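Local coordinates for protein phosphate transporter (Thermotoga maritima MSB8, PDB 6L85) that probably imports phosphate across the cell membrane in a sodium-dependent manner, as a bacterial relative of the human SLC20 carriers, at residues B[14-22]-B[102-110]; B[138-147]-B[342-353]. All coordinates share one frame; numbering follows the deposited sequence.

Interactions 1 and 2 grip one phosphate between two copies of a Pro-Val/Ile-Ser-Thr-Thr-His motif, residues 103-108 and 343-348, each at the start of a helix; the centres of the two interactions lie about 15 Å apart. Each motif gives the anion two backbone N-H groups and three hydroxyls. Both sodium sites are shared as well. N21, D22 and V104 of interaction 1 bind one ion with T347 of interaction 2, while T107 of interaction 1 and I344 of interaction 2 bind the other, T107 OG1 lying 2.9 Å from I344 O. N257, D258 and a water complete that second site. This shared phosphate and sodium geometry is consistent with sodium-coupled phosphate transport.

Interaction 1 (B[14-22]-B[102-110]); sequences MAFSIGAND and YPVSTTHSI. With NA (sodium ion), chain Q; NA (sodium ion), chain R; PO4 (phosphate ion), chain P.
N21 and D22 of helix 2-32 meet V104 of the Pro-Val-Ser-Thr-Thr-His motif, which leads into helix 106-121 and holds phosphate, at a sodium site. N21 holds CG opposite its own backbone N (chi1 -157°), which brings its amide to the loop ahead of that helix. There OD1 accepts from V104 N at 2.9 Å and also binds the sodium. ND2 donates to Y102 O in a nearly straight bond (168°) lying in the amide plane. Asparagine suits this place because it offers a donor and a metal-binding oxygen together; T98 is a further hydrogen-bond partner of ND2. D22 spans both ligands: OD1 binds the same sodium, and OD2, which is hydrogen-bonded to H254, faces the phosphate. Water 1 and T347 complete the ion's shell. Further along, the I18 and T106 side chains cross at about a right angle, I18 CG1 lying against CB and both branches of the threonine, 3.7 Å from OG1. M14, bent at its second torsion, brings its flexible methyl to I110 CB. T106 OG1 sits between its backbone N and carbonyl carbon (chi1 72°), a position from which it donates to phosphate O4 at 2.8 Å, the same oxygen that T106 N reaches at 2.9 Å.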
loop_
_atom_site.group_PDB
_atom_site.type_symbol
_atom_site.label_atom_id
_atom_site.label_comp_id
_atom_site.label_asym_id
_atom_site.label_seq_id
_atom_site.Cartn_x
_atom_site.Cartn_y
_atom_site.Cartn_z
ATOM N N MET B 14 -18.898 -18.213 -0.621
ATOM C CA MET B 14 -18.332 -18.258 0.718
ATOM C C MET B 14 -17.629 -16.945 1.072
ATOM O O MET B 14 -17.811 -16.408 2.170
ATOM C CB MET B 14 -17.373 -19.439 0.816
ATOM C CG MET B 14 -16.671 -19.542 2.122
ATOM S SD MET B 14 -17.774 -20.113 3.435
ATOM C CE MET B 14 -16.717 -19.864 4.848
ATOM N N ALA B 15 -16.800 -16.422 0.150
ATOM C CA ALA B 15 -16.069 -15.180 0.405
ATOM C C ALA B 15 -17.026 -14.008 0.609
ATOM O O ALA B 15 -16.839 -13.177 1.518
ATOM C CB ALA B 15 -15.110 -14.913 -0.763
ATOM N N PHE B 16 -18.056 -13.929 -0.241
ATOM C CA PHE B 16 -19.112 -12.933 -0.094
ATOM C C PHE B 16 -19.737 -12.995 1.299
ATOM O O PHE B 16 -19.936 -11.959 1.953
ATOM C CB PHE B 16 -20.161 -13.168 -1.185
ATOM C CG PHE B 16 -21.212 -12.103 -1.257
ATOM C CD1 PHE B 16 -22.308 -12.137 -0.416
ATOM C CD2 PHE B 16 -21.101 -11.062 -2.167
ATOM C CE1 PHE B 16 -23.277 -11.153 -0.462
ATOM C CE2 PHE B 16 -22.072 -10.074 -2.228
ATOM C CZ PHE B 16 -23.159 -10.120 -1.362
ATOM N N SER B 17 -20.030 -14.217 1.781
ATOM C CA SER B 17 -20.664 -14.369 3.092
ATOM C C SER B 17 -19.731 -13.931 4.215
ATOM O O SER B 17 -20.182 -13.329 5.205
ATOM C CB SER B 17 -21.144 -15.822 3.270
ATOM O OG SER B 17 -20.138 -16.692 3.770
ATOM N N ILE B 18 -18.425 -14.175 4.060
ATOM C CA ILE B 18 -17.450 -13.683 5.042
ATOM C C ILE B 18 -17.468 -12.151 5.111
ATOM O O ILE B 18 -17.534 -11.556 6.199
ATOM C CB ILE B 18 -16.041 -14.207 4.702
ATOM C CG1 ILE B 18 -15.969 -15.728 4.839
ATOM C CG2 ILE B 18 -14.985 -13.522 5.550
ATOM C CD1 ILE B 18 -14.709 -16.355 4.224
ATOM N N GLY B 19 -17.351 -11.490 3.951
ATOM C CA GLY B 19 -17.367 -10.033 3.952
ATOM C C GLY B 19 -18.625 -9.482 4.600
ATOM O O GLY B 19 -18.561 -8.583 5.455
ATOM N N ALA B 20 -19.777 -10.080 4.260
ATOM C CA ALA B 20 -21.063 -9.642 4.789
ATOM C C ALA B 20 -21.120 -9.759 6.306
ATOM O O ALA B 20 -21.564 -8.825 6.994
ATOM C CB ALA B 20 -22.187 -10.461 4.153
ATOM N N ASN B 21 -20.679 -10.905 6.857
ATOM C CA ASN B 21 -20.808 -11.092 8.300
ATOM C C ASN B 21 -19.762 -10.333 9.092
ATOM O O ASN B 21 -20.023 -9.943 10.239
ATOM C CB ASN B 21 -20.708 -12.576 8.689
ATOM C CG ASN B 21 -21.380 -12.866 10.033
ATOM O OD1 ASN B 21 -20.727 -12.923 11.096
ATOM N ND2 ASN B 21 -22.700 -13.014 9.991
ATOM N N ASP B 22 -18.569 -10.145 8.537
ATOM C CA ASP B 22 -17.453 -9.703 9.355
ATOM C C ASP B 22 -17.046 -8.247 9.180
ATOM O O ASP B 22 -16.176 -7.797 9.937
ATOM C CB ASP B 22 -16.216 -10.568 9.080
ATOM C CG ASP B 22 -16.336 -11.987 9.640
ATOM O OD1 ASP B 22 -17.363 -12.324 10.246
ATOM O OD2 ASP B 22 -15.393 -12.770 9.452
ATOM N N TYR B 102 -26.921 -11.840 12.828
ATOM C CA TYR B 102 -26.124 -12.353 13.939
ATOM C C TYR B 102 -24.666 -12.510 13.529
ATOM O O TYR B 102 -24.372 -13.113 12.483
ATOM C CB TYR B 102 -26.681 -13.690 14.428
ATOM C CG TYR B 102 -27.941 -13.535 15.259
ATOM C CD1 TYR B 102 -29.179 -13.384 14.651
ATOM C CD2 TYR B 102 -27.890 -13.512 16.649
ATOM C CE1 TYR B 102 -30.341 -13.231 15.406
ATOM C CE2 TYR B 102 -29.045 -13.356 17.413
ATOM C CZ TYR B 102 -30.266 -13.222 16.785
ATOM O OH TYR B 102 -31.413 -13.072 17.536
ATOM N N PRO B 103 -23.733 -11.955 14.302
ATOM C CA PRO B 103 -22.298 -12.158 14.043
ATOM C C PRO B 103 -21.870 -13.555 14.480
ATOM O O PRO B 103 -21.995 -13.906 15.657
ATOM C CB PRO B 103 -21.631 -11.071 14.901
ATOM C CG PRO B 103 -22.605 -10.854 16.048
ATOM C CD PRO B 103 -23.987 -11.160 15.518
ATOM N N VAL B 104 -21.371 -14.351 13.528
ATOM C CA VAL B 104 -20.868 -15.704 13.778
ATOM C C VAL B 104 -19.433 -15.814 13.249
ATOM O O VAL B 104 -18.960 -14.977 12.478
ATOM C CB VAL B 104 -21.752 -16.799 13.130
ATOM C CG1 VAL B 104 -23.142 -16.799 13.731
ATOM C CG2 VAL B 104 -21.826 -16.616 11.610
ATOM N N SER B 105 -18.759 -16.894 13.638
ATOM C CA SER B 105 -17.410 -17.178 13.157
ATOM C C SER B 105 -17.467 -17.977 11.860
ATOM O O SER B 105 -17.907 -19.137 11.858
ATOM C CB SER B 105 -16.599 -17.946 14.194
ATOM O OG SER B 105 -15.361 -18.369 13.634
ATOM N N THR B 106 -16.990 -17.363 10.767
ATOM C CA THR B 106 -16.857 -18.054 9.486
ATOM C C THR B 106 -15.697 -19.039 9.516
ATOM O O THR B 106 -15.698 -20.014 8.761
ATOM C CB THR B 106 -16.665 -17.034 8.329
ATOM O OG1 THR B 106 -15.348 -16.449 8.389
ATOM C CG2 THR B 106 -17.707 -15.891 8.403
ATOM N N THR B 107 -14.690 -18.781 10.357
ATOM C CA THR B 107 -13.585 -19.723 10.512
ATOM C C THR B 107 -14.054 -21.012 11.202
ATOM O O THR B 107 -13.764 -22.127 10.733
ATOM C CB THR B 107 -12.451 -19.057 11.302
ATOM O OG1 THR B 107 -12.130 -17.778 10.721
ATOM C CG2 THR B 107 -11.199 -19.940 11.366
ATOM N N HIS B 108 -14.773 -20.878 12.327
ATOM C CA HIS B 108 -15.336 -22.061 12.979
ATOM C C HIS B 108 -16.219 -22.817 12.008
ATOM O O HIS B 108 -16.174 -24.055 11.945
ATOM C CB HIS B 108 -16.125 -21.669 14.232
ATOM C CG HIS B 108 -15.262 -21.156 15.341
ATOM N ND1 HIS B 108 -15.732 -20.922 16.612
ATOM C CD2 HIS B 108 -13.945 -20.841 15.366
ATOM C CE1 HIS B 108 -14.744 -20.485 17.376
ATOM N NE2 HIS B 108 -13.652 -20.410 16.639
ATOM N N SER B 109 -16.976 -22.073 11.191
ATOM C CA SER B 109 -17.885 -22.690 10.231
ATOM C C SER B 109 -17.126 -23.512 9.200
ATOM O O SER B 109 -17.493 -24.661 8.921
ATOM C CB SER B 109 -18.735 -21.620 9.549
ATOM O OG SER B 109 -19.254 -20.748 10.529
ATOM N N ILE B 110 -16.064 -22.947 8.610
ATOM C CA ILE B 110 -15.426 -23.690 7.521
ATOM C C ILE B 110 -14.612 -24.862 8.081
ATOM O O ILE B 110 -14.536 -25.928 7.449
ATOM C CB ILE B 110 -14.585 -22.770 6.598
ATOM C CG1 ILE B 110 -14.174 -23.526 5.327
ATOM C CG2 ILE B 110 -13.335 -22.249 7.265
ATOM C CD1 ILE B 110 -15.346 -23.815 4.377
HETATM NA NA NA Q . -18.398 -12.805 12.248
HETATM NA NA NA R . -9.919 -16.721 10.586
HETATM P P PO4 P . -14.422 -15.080 11.866
HETATM O O1 PO4 P . -15.014 -14.558 13.174
HETATM O O2 PO4 P . -14.050 -16.546 11.946
HETATM O O3 PO4 P . -13.168 -14.267 11.564
HETATM O O4 PO4 P . -15.441 -14.967 10.742
HETATM O O HOH W 1 -19.128 -10.593 12.742
HETATM O O HOH W 2 -9.278 -18.272 9.058
#

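Interaction 2 (B[138-147]-B[342-353]). With NA (sodium ion), chain R; NA (sodium ion), chain Q; PO4 (phosphate ion), chain P.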
loop_
_atom_site.group_PDB
_atom_site.type_symbol
_atom_site.label_atom_id
_atom_site.label_comp_id
_atom_site.label_asym_id
_atom_site.label_seq_id
_atom_site.Cartn_x
_atom_site.Cartn_y
_atom_site.Cartn_z
ATOM N N SER B 138 -5.996 -22.380 19.911
ATOM C CA SER B 138 -5.915 -20.979 19.518
ATOM C C SER B 138 -7.289 -20.328 19.560
ATOM O O SER B 138 -7.394 -19.133 19.830
ATOM C CB SER B 138 -5.292 -20.852 18.125
ATOM O OG SER B 138 -6.222 -21.258 17.134
ATOM N N TRP B 139 -8.345 -21.109 19.325
ATOM C CA TRP B 139 -9.693 -20.559 19.404
ATOM C C TRP B 139 -10.032 -20.143 20.822
ATOM O O TRP B 139 -10.910 -19.292 21.029
ATOM C CB TRP B 139 -10.715 -21.580 18.921
ATOM C CG TRP B 139 -10.685 -21.835 17.469
ATOM C CD1 TRP B 139 -9.905 -21.195 16.521
ATOM C CD2 TRP B 139 -11.485 -22.780 16.760
ATOM N NE1 TRP B 139 -10.181 -21.707 15.271
ATOM C CE2 TRP B 139 -11.144 -22.677 15.387
ATOM C CE3 TRP B 139 -12.450 -23.711 17.147
ATOM C CZ2 TRP B 139 -11.734 -23.473 14.411
ATOM C CZ3 TRP B 139 -13.043 -24.492 16.171
ATOM C CH2 TRP B 139 -12.679 -24.372 14.820
ATOM N N VAL B 140 -9.401 -20.791 21.804
ATOM C CA VAL B 140 -9.607 -20.426 23.203
ATOM C C VAL B 140 -8.648 -19.311 23.629
ATOM O O VAL B 140 -9.029 -18.388 24.350
ATOM C CB VAL B 140 -9.455 -21.677 24.097
ATOM C CG1 VAL B 140 -9.303 -21.268 25.526
ATOM C CG2 VAL B 140 -10.653 -22.621 23.934
ATOM N N VAL B 141 -7.394 -19.370 23.183
ATOM C CA VAL B 141 -6.371 -18.418 23.625
ATOM C C VAL B 141 -6.538 -17.042 22.957
ATOM O O VAL B 141 -6.292 -15.999 23.587
ATOM C CB VAL B 141 -4.975 -19.019 23.352
ATOM C CG1 VAL B 141 -3.875 -18.002 23.570
ATOM C CG2 VAL B 141 -4.746 -20.228 24.234
ATOM N N SER B 142 -6.931 -17.007 21.671
ATOM C CA SER B 142 -6.949 -15.753 20.914
ATOM C C SER B 142 -7.835 -14.688 21.534
ATOM O O SER B 142 -7.361 -13.549 21.693
ATOM C CB SER B 142 -7.380 -16.006 19.456
ATOM O OG SER B 142 -6.475 -16.875 18.814
ATOM N N PRO B 143 -9.109 -14.950 21.858
ATOM C CA PRO B 143 -9.940 -13.886 22.459
ATOM C C PRO B 143 -9.426 -13.421 23.805
ATOM O O PRO B 143 -9.572 -12.238 24.154
ATOM C CB PRO B 143 -11.320 -14.544 22.590
ATOM C CG PRO B 143 -11.269 -15.734 21.646
ATOM C CD PRO B 143 -9.865 -16.205 21.707
ATOM N N VAL B 144 -8.817 -14.330 24.571
ATOM C CA VAL B 144 -8.240 -13.958 25.852
ATOM C C VAL B 144 -7.046 -13.054 25.635
ATOM O O VAL B 144 -6.871 -12.057 26.343
ATOM C CB VAL B 144 -7.850 -15.214 26.653
ATOM C CG1 VAL B 144 -7.008 -14.823 27.878
ATOM C CG2 VAL B 144 -9.097 -15.979 27.050
ATOM N N LEU B 145 -6.201 -13.397 24.668
ATOM C CA LEU B 145 -5.059 -12.549 24.346
ATOM C C LEU B 145 -5.522 -11.186 23.844
ATOM O O LEU B 145 -4.911 -10.160 24.163
ATOM C CB LEU B 145 -4.174 -13.256 23.311
ATOM C CG LEU B 145 -2.993 -12.529 22.666
ATOM C CD1 LEU B 145 -1.992 -12.068 23.712
ATOM C CD2 LEU B 145 -2.321 -13.434 21.598
ATOM N N GLY B 146 -6.622 -11.149 23.086
ATOM C CA GLY B 146 -7.152 -9.866 22.649
ATOM C C GLY B 146 -7.636 -9.022 23.815
ATOM O O GLY B 146 -7.375 -7.809 23.873
ATOM N N GLY B 147 -8.337 -9.653 24.765
ATOM C CA GLY B 147 -8.761 -8.941 25.960
ATOM C C GLY B 147 -7.587 -8.441 26.778
ATOM O O GLY B 147 -7.587 -7.298 27.247
ATOM N N LEU B 342 -2.428 -19.745 11.957
ATOM C CA LEU B 342 -3.570 -20.198 12.746
ATOM C C LEU B 342 -4.858 -19.584 12.216
ATOM O O LEU B 342 -4.976 -18.357 12.193
ATOM C CB LEU B 342 -3.390 -19.812 14.214
ATOM C CG LEU B 342 -2.168 -20.448 14.870
ATOM C CD1 LEU B 342 -1.844 -19.828 16.226
ATOM C CD2 LEU B 342 -2.400 -21.954 14.973
ATOM N N PRO B 343 -5.852 -20.381 11.819
ATOM C CA PRO B 343 -7.169 -19.828 11.486
ATOM C C PRO B 343 -7.932 -19.539 12.772
ATOM O O PRO B 343 -8.279 -20.449 13.532
ATOM C CB PRO B 343 -7.833 -20.948 10.674
ATOM C CG PRO B 343 -6.859 -22.076 10.652
ATOM C CD PRO B 343 -5.845 -21.845 11.708
ATOM N N ILE B 344 -8.238 -18.264 12.978
ATOM C CA ILE B 344 -8.732 -17.674 14.215
ATOM C C ILE B 344 -10.080 -17.035 13.909
ATOM O O ILE B 344 -10.391 -16.721 12.755
ATOM C CB ILE B 344 -7.681 -16.645 14.727
ATOM C CG1 ILE B 344 -6.516 -17.383 15.356
ATOM C CG2 ILE B 344 -8.185 -15.600 15.661
ATOM C CD1 ILE B 344 -6.952 -18.534 16.036
ATOM N N SER B 345 -10.898 -16.866 14.938
ATOM C CA SER B 345 -12.132 -16.109 14.794
ATOM C C SER B 345 -11.876 -14.652 15.149
ATOM O O SER B 345 -11.498 -14.346 16.282
ATOM C CB SER B 345 -13.243 -16.673 15.669
ATOM O OG SER B 345 -14.359 -15.800 15.617
ATOM N N THR B 346 -12.093 -13.749 14.182
ATOM C CA THR B 346 -11.918 -12.327 14.455
ATOM C C THR B 346 -13.106 -11.773 15.231
ATOM O O THR B 346 -12.946 -10.820 15.992
ATOM C CB THR B 346 -11.717 -11.539 13.145
ATOM O OG1 THR B 346 -12.911 -11.596 12.356
ATOM C CG2 THR B 346 -10.567 -12.135 12.333
ATOM N N THR B 347 -14.297 -12.343 15.026
ATOM C CA THR B 347 -15.466 -11.998 15.835
ATOM C C THR B 347 -15.194 -12.173 17.334
ATOM O O THR B 347 -15.398 -11.243 18.136
ATOM C CB THR B 347 -16.635 -12.878 15.401
ATOM O OG1 THR B 347 -16.711 -12.901 13.964
ATOM C CG2 THR B 347 -17.930 -12.380 15.994
ATOM N N HIS B 348 -14.711 -13.365 17.727
ATOM C CA HIS B 348 -14.464 -13.646 19.143
ATOM C C HIS B 348 -13.319 -12.817 19.675
ATOM O O HIS B 348 -13.343 -12.416 20.848
ATOM C CB HIS B 348 -14.179 -15.133 19.360
ATOM C CG HIS B 348 -15.274 -16.018 18.860
ATOM N ND1 HIS B 348 -15.102 -17.366 18.647
ATOM C CD2 HIS B 348 -16.545 -15.738 18.486
ATOM C CE1 HIS B 348 -16.221 -17.882 18.174
ATOM N NE2 HIS B 348 -17.114 -16.916 18.065
ATOM N N VAL B 349 -12.326 -12.526 18.831
ATOM C CA VAL B 349 -11.233 -11.664 19.278
ATOM C C VAL B 349 -11.738 -10.249 19.521
ATOM O O VAL B 349 -11.317 -9.590 20.476
ATOM C CB VAL B 349 -10.065 -11.680 18.279
ATOM C CG1 VAL B 349 -9.057 -10.592 18.623
ATOM C CG2 VAL B 349 -9.387 -13.065 18.281
ATOM N N VAL B 350 -12.643 -9.751 18.671
ATOM C CA VAL B 350 -13.151 -8.403 18.901
ATOM C C VAL B 350 -13.920 -8.371 20.212
ATOM O O VAL B 350 -13.763 -7.452 21.024
ATOM C CB VAL B 350 -14.036 -7.923 17.731
ATOM C CG1 VAL B 350 -14.560 -6.549 18.051
ATOM C CG2 VAL B 350 -13.263 -7.815 16.478
ATOM N N VAL B 351 -14.785 -9.370 20.415
ATOM C CA VAL B 351 -15.532 -9.481 21.664
ATOM C C VAL B 351 -14.577 -9.484 22.856
ATOM O O VAL B 351 -14.787 -8.779 23.849
ATOM C CB VAL B 351 -16.412 -10.742 21.642
ATOM C CG1 VAL B 351 -16.835 -11.129 23.067
ATOM C CG2 VAL B 351 -17.612 -10.521 20.742
ATOM N N GLY B 352 -13.504 -10.271 22.767
ATOM C CA GLY B 352 -12.513 -10.269 23.828
ATOM C C GLY B 352 -11.915 -8.896 24.072
ATOM O O GLY B 352 -11.781 -8.459 25.216
ATOM N N ALA B 353 -11.527 -8.206 22.997
ATOM C CA ALA B 353 -10.901 -6.898 23.150
ATOM C C ALA B 353 -11.858 -5.911 23.822
ATOM O O ALA B 353 -11.458 -5.132 24.700
ATOM C CB ALA B 353 -10.441 -6.383 21.782
HETATM NA NA NA R . -9.919 -16.721 10.586
HETATM NA NA NA Q . -18.398 -12.805 12.248
HETATM P P PO4 P . -14.422 -15.080 11.866
HETATM O O1 PO4 P . -15.014 -14.558 13.174
HETATM O O2 PO4 P . -14.050 -16.546 11.946
HETATM O O3 PO4 P . -13.168 -14.267 11.564
HETATM O O4 PO4 P . -15.441 -14.967 10.742
HETATM O O HOH W 3 -12.869 -18.457 18.943
HETATM O O HOH W 1 -19.128 -10.593 12.742
HETATM O O HOH W 2 -9.278 -18.272 9.058
#
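W139 turns the edge of its indole to the loop before helix 346-357: with CG opposite the carbonyl carbon (chi1 -71°), the ring swings NE1 to P343 O, to which it donates at 2.9 Å with the oxygen in the ring plane. The indole and the I344 side chain run antiparallel alongside each other, W139 CD1 meeting I344 CD1. A phenylalanine here would probably leave P343 O without its indole donor and the ring freer to shift against I344. I344 CD1 also lies close to S138 OG and S142 OG, both of which have polar partners on their own helix: S138 bonds I135 O, and S142 bonds S138 O from above the carbonyl plane. Serines are small enough to let I344 in. V349 CG2 adds to this patch, 3.7 Å from S142 CB.

P143 has no N-H to give to the preceding turn, and helix 129-162 is kinked there. Water 3 donates to W139 O and lies 2.5 Å from H348 ND1, in the plane of the imidazole; one face of that ring carries S345 OG over its centre. P143 and H348 are aligned in the same sense, P143 CG 3.7 Å from H348 CB. Beyond them the helices run close, axes 7.0 Å apart at 34°. G352 CA makes a CA-H...O contact to P143 O (3.6 Å), and G147 CA approaches G352 O; the absence of a side chain at G352 lets the P143 carbonyl come this near. Such glycine-mediated close helix packing backs the Pro-Ile-Ser-Thr-Thr-His motif, where S345 caps the helix and, with T346 and T347, binds phosphate at the helix N-terminus beside two sodium ions, consistent with the substrate site of a phosphate transporter.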